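Local coordinates for protein octaprenyl Pyrophosphate Synthase (Helicobacter pylori, PDB 3TC1) that probably catalyses chain elongation of an allylic diphosphate with isopentenyl diphosphate, in steps that depend on magnesium, to give octaprenyl diphosphate, at residues Q241-L244 with I245-F248; I255-W258 with T259-K262. One frame throughout, in Å; residues are numbered along the deposited sequence.

Contact 1. Residues Q241-L244 with I245-F248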
loop_
_atom_site.group_PDB
_atom_site.type_symbol
_atom_site.label_atom_id
_atom_site.label_comp_id
_atom_site.label_asym_id
_atom_site.label_seq_id
_atom_site.Cartn_x
_atom_site.Cartn_y
_atom_site.Cartn_z
ATOM N N GLN B 241 16.576 -34.531 -11.172
ATOM C CA GLN B 241 16.632 -33.073 -11.207
ATOM C C GLN B 241 15.786 -32.604 -12.385
ATOM O O GLN B 241 15.042 -31.624 -12.282
ATOM C CB GLN B 241 18.076 -32.576 -11.355
ATOM C CG GLN B 241 18.933 -32.782 -10.111
ATOM C CD GLN B 241 20.293 -32.119 -10.221
ATOM O OE1 GLN B 241 21.001 -32.302 -11.206
ATOM N NE2 GLN B 241 20.667 -31.348 -9.203
ATOM N N GLY B 242 15.893 -33.321 -13.502
ATOM C CA GLY B 242 15.108 -32.973 -14.677
ATOM C C GLY B 242 13.623 -33.073 -14.371
ATOM O O GLY B 242 12.832 -32.200 -14.744
ATOM N N LEU B 243 13.235 -34.141 -13.682
ATOM C CA LEU B 243 11.835 -34.337 -13.328
ATOM C C LEU B 243 11.332 -33.245 -12.385
ATOM O O LEU B 243 10.255 -32.683 -12.593
ATOM C CB LEU B 243 11.626 -35.708 -12.671
ATOM C CG LEU B 243 11.771 -36.959 -13.545
ATOM C CD1 LEU B 243 11.482 -38.209 -12.704
ATOM C CD2 LEU B 243 10.807 -36.879 -14.720
ATOM N N LEU B 244 12.103 -32.950 -11.343
ATOM C CA LEU B 244 11.698 -31.923 -10.392
ATOM C C LEU B 244 11.466 -30.604 -11.118
ATOM O O LEU B 244 10.447 -29.946 -10.908
ATOM C CB LEU B 244 12.755 -31.741 -9.301
ATOM C CG LEU B 244 12.395 -30.708 -8.228
ATOM C CD1 LEU B 244 11.124 -31.134 -7.504
ATOM C CD2 LEU B 244 13.556 -30.575 -7.244
ATOM N N ILE B 245 12.404 -30.222 -11.980
ATOM C CA ILE B 245 12.264 -28.982 -12.729
ATOM C C ILE B 245 11.009 -29.012 -13.607
ATOM O O ILE B 245 10.280 -28.024 -13.702
ATOM C CB ILE B 245 13.509 -28.709 -13.607
ATOM C CG1 ILE B 245 14.714 -28.411 -12.709
ATOM C CG2 ILE B 245 13.241 -27.525 -14.542
ATOM C CD1 ILE B 245 16.007 -28.162 -13.460
ATOM N N SER B 246 10.747 -30.155 -14.233
ATOM C CA SER B 246 9.575 -30.298 -15.089
ATOM C C SER B 246 8.284 -30.192 -14.273
ATOM O O SER B 246 7.227 -29.875 -14.815
ATOM C CB SER B 246 9.597 -31.647 -15.803
ATOM O OG SER B 246 9.205 -32.683 -14.916
ATOM N N TYR B 247 8.359 -30.470 -12.975
ATOM C CA TYR B 247 7.164 -30.383 -12.145
ATOM C C TYR B 247 6.931 -28.976 -11.601
ATOM O O TYR B 247 5.927 -28.722 -10.937
ATOM C CB TYR B 247 7.232 -31.384 -10.983
ATOM C CG TYR B 247 7.256 -32.831 -11.427
ATOM C CD1 TYR B 247 6.715 -33.214 -12.660
ATOM C CD2 TYR B 247 7.805 -33.825 -10.610
ATOM C CE1 TYR B 247 6.720 -34.550 -13.070
ATOM C CE2 TYR B 247 7.811 -35.160 -11.009
ATOM C CZ TYR B 247 7.270 -35.516 -12.240
ATOM O OH TYR B 247 7.290 -36.836 -12.645
ATOM N N PHE B 248 7.856 -28.067 -11.888
ATOM C CA PHE B 248 7.737 -26.681 -11.433
ATOM C C PHE B 248 6.379 -26.118 -11.874
ATOM O O PHE B 248 5.999 -26.233 -13.041
ATOM C CB PHE B 248 8.875 -25.843 -12.028
ATOM C CG PHE B 248 8.882 -24.407 -11.575
ATOM C CD1 PHE B 248 9.167 -24.080 -10.252
ATOM C CD2 PHE B 248 8.611 -23.380 -12.477
ATOM C CE1 PHE B 248 9.184 -22.749 -9.831
ATOM C CE2 PHE B 248 8.625 -22.038 -12.064
ATOM C CZ PHE B 248 8.912 -21.724 -10.742
#
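Tyr247 lies back against the last turn of helix 238-246, with its ring beside the backbone and side chain of Leu243. This is the C-terminal part of a short helix in the all-helical polyprenyl synthase fold. CB of Tyr247 comes first, 3.5 Å from Leu244 O. CG stands anti to the residue's own carbonyl carbon (chi1 -64°), which turns the ring back along the helix. CG is 3.2 Å from Leu243 O, and this oxygen sits over one ring face, offset toward the rim. Further out, CE2 reaches Leu243 CB at 4.2 Å. At the tip, OH comes to 4.1 Å from Leu243 CD2. The leucine and tyrosine side chains therefore run side by side and point the same way. Trp258 of helix 253-265 meets the tyrosine ring edge-to-face and also packs on Leu243 and Leu244.

The backbone changes its bonding over these residues. Ile245 N bonds to Gln241 O in a nearly straight helical bond (169°), and Ser246 N bonds to Gly242 O. Tyr247 N is shared: it gives a weak bond to Leu243 O and another bond to Leu244 O at 3.0 Å. The second is an i to i-3 bond, and the donor stands above the carbonyl plane. Phe248 N bonds to Ile245 O with the same spacing, so the bonding passes from i to i-4 toward i to i-3.

Leu243 O also takes the hydroxyl of Ser246. The serine OG lies between its own backbone N and carbonyl carbon (chi1 77°). From there it donates to Leu243 O at 2.5 Å, a length so short that its exact value is doubtful.

Contact 2. Residues I255-W258 with T259-K262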
loop_
_atom_site.group_PDB
_atom_site.type_symbol
_atom_site.label_atom_id
_atom_site.label_comp_id
_atom_site.label_asym_id
_atom_site.label_seq_id
_atom_site.Cartn_x
_atom_site.Cartn_y
_atom_site.Cartn_z
ATOM N N ILE B 255 2.470 -35.876 -8.736
ATOM C CA ILE B 255 3.673 -35.090 -8.498
ATOM C C ILE B 255 3.899 -34.963 -6.991
ATOM O O ILE B 255 5.024 -35.076 -6.507
ATOM C CB ILE B 255 3.562 -33.709 -9.172
ATOM C CG1 ILE B 255 3.797 -33.880 -10.680
ATOM C CG2 ILE B 255 4.565 -32.728 -8.560
ATOM C CD1 ILE B 255 3.531 -32.621 -11.501
ATOM N N ILE B 256 2.825 -34.744 -6.242
ATOM C CA ILE B 256 2.946 -34.659 -4.795
ATOM C C ILE B 256 3.507 -35.972 -4.231
ATOM O O ILE B 256 4.460 -35.965 -3.449
ATOM C CB ILE B 256 1.581 -34.339 -4.144
ATOM C CG1 ILE B 256 1.219 -32.872 -4.425
ATOM C CG2 ILE B 256 1.641 -34.590 -2.637
ATOM C CD1 ILE B 256 -0.177 -32.475 -3.975
ATOM N N GLU B 257 2.938 -37.104 -4.641
ATOM C CA GLU B 257 3.431 -38.389 -4.150
ATOM C C GLU B 257 4.897 -38.625 -4.508
ATOM O O GLU B 257 5.674 -39.104 -3.679
ATOM C CB GLU B 257 2.565 -39.541 -4.675
ATOM C CG GLU B 257 1.174 -39.571 -4.059
ATOM C CD GLU B 257 1.205 -39.463 -2.533
ATOM O OE1 GLU B 257 1.867 -40.304 -1.890
ATOM O OE2 GLU B 257 0.572 -38.538 -1.977
ATOM N N TRP B 258 5.285 -38.286 -5.736
ATOM C CA TRP B 258 6.672 -38.462 -6.154
ATOM C C TRP B 258 7.590 -37.598 -5.277
ATOM O O TRP B 258 8.639 -38.049 -4.808
ATOM C CB TRP B 258 6.834 -38.062 -7.626
ATOM C CG TRP B 258 8.237 -38.233 -8.166
ATOM C CD1 TRP B 258 8.783 -39.368 -8.710
ATOM C CD2 TRP B 258 9.263 -37.231 -8.215
ATOM N NE1 TRP B 258 10.084 -39.127 -9.102
ATOM C CE2 TRP B 258 10.404 -37.827 -8.807
ATOM C CE3 TRP B 258 9.330 -35.887 -7.818
ATOM C CZ2 TRP B 258 11.598 -37.122 -9.010
ATOM C CZ3 TRP B 258 10.517 -35.188 -8.021
ATOM C CH2 TRP B 258 11.634 -35.809 -8.611
ATOM N N THR B 259 7.183 -36.351 -5.056
ATOM C CA THR B 259 7.954 -35.414 -4.245
ATOM C C THR B 259 8.112 -35.898 -2.803
ATOM O O THR B 259 9.180 -35.748 -2.199
ATOM C CB THR B 259 7.277 -34.020 -4.226
ATOM O OG1 THR B 259 7.155 -33.531 -5.567
ATOM C CG2 THR B 259 8.097 -33.043 -3.420
ATOM N N LYS B 260 7.054 -36.466 -2.237
ATOM C CA LYS B 260 7.146 -36.956 -0.866
ATOM C C LYS B 260 8.132 -38.113 -0.748
ATOM O O LYS B 260 8.848 -38.230 0.250
ATOM C CB LYS B 260 5.767 -37.380 -0.350
ATOM C CG LYS B 260 4.840 -36.204 -0.102
ATOM C CD LYS B 260 3.620 -36.590 0.719
ATOM C CE LYS B 260 2.702 -37.524 -0.036
ATOM N NZ LYS B 260 1.439 -37.772 0.722
ATOM N N GLU B 261 8.170 -38.969 -1.764
ATOM C CA GLU B 261 9.091 -40.103 -1.757
ATOM C C GLU B 261 10.529 -39.617 -1.837
ATOM O O GLU B 261 11.409 -40.162 -1.176
ATOM C CB GLU B 261 8.818 -41.037 -2.937
ATOM C CG GLU B 261 7.421 -41.620 -2.963
ATOM C CD GLU B 261 7.251 -42.651 -4.057
ATOM O OE1 GLU B 261 7.935 -42.541 -5.096
ATOM O OE2 GLU B 261 6.426 -43.570 -3.882
ATOM N N LYS B 262 10.761 -38.586 -2.646
ATOM C CA LYS B 262 12.100 -38.039 -2.811
ATOM C C LYS B 262 12.597 -37.347 -1.544
ATOM O O LYS B 262 13.774 -37.457 -1.208
ATOM C CB LYS B 262 12.140 -37.089 -4.010
ATOM C CG LYS B 262 12.059 -37.813 -5.360
ATOM C CD LYS B 262 13.250 -38.757 -5.548
ATOM C CE LYS B 262 12.955 -39.842 -6.575
ATOM N NZ LYS B 262 14.071 -40.823 -6.697
#
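Thr259 holds Ile255 O with two hydrogen bonds. Its backbone N gives the usual helical bond, and its OG1 donates at 2.8 Å. The two donors reach the oxygen from opposite faces of the carbonyl plane. OG1 can do this because it stands anti to its own carbonyl carbon (chi1 -58°), turned back along the helix. Lys260, Glu261 and Lys262 continue the i to i-4 ladder, bonding through N to the carbonyls of Ile256, Glu257 and Trp258.

One salt bridge spans i to i+3. Glu257 and Lys260 lie side by side, and NZ meets OE2 at 2.9 Å; the hydrogen bond within this pair is weak. Bends at chi2 of the glutamate and chi3 of the lysine bring the two charged ends together.

All of these bonds lie along helix 253-265, a short surface helix of the all-helical polyprenyl synthase fold.

A CH-pi interaction joins residues four apart. CG of Lys262 sits over one face of Trp258, 3.7 Å from the centroid of the six-membered ring and 9° off its normal. The lysine CE passes 3.9 Å from Trp258 NE1. Beyond it, NZ forms a salt bridge with Asp240 and a hydrogen bond with Gln265.

Contact 1 comes first along the chain, on helix 238-246 and the residues just after it. Contact 2 follows on the next helix, 253-265. Their centres are about 11 Å apart, on the same side of the chain's centre and well out from it. The two contacts touch through side chains. Tyr247 CD1 meets Ile255 CD1 at 3.4 Å, and Leu243 CD1 meets Trp258 CZ2 at 3.9 Å. Trp258 links the two contacts, meeting Leu243, Leu244 and Tyr247 of contact 1. Together they form part of two successive short helices packed against each other at the surface of the subunit. The other chain of the assembly touches neither contact.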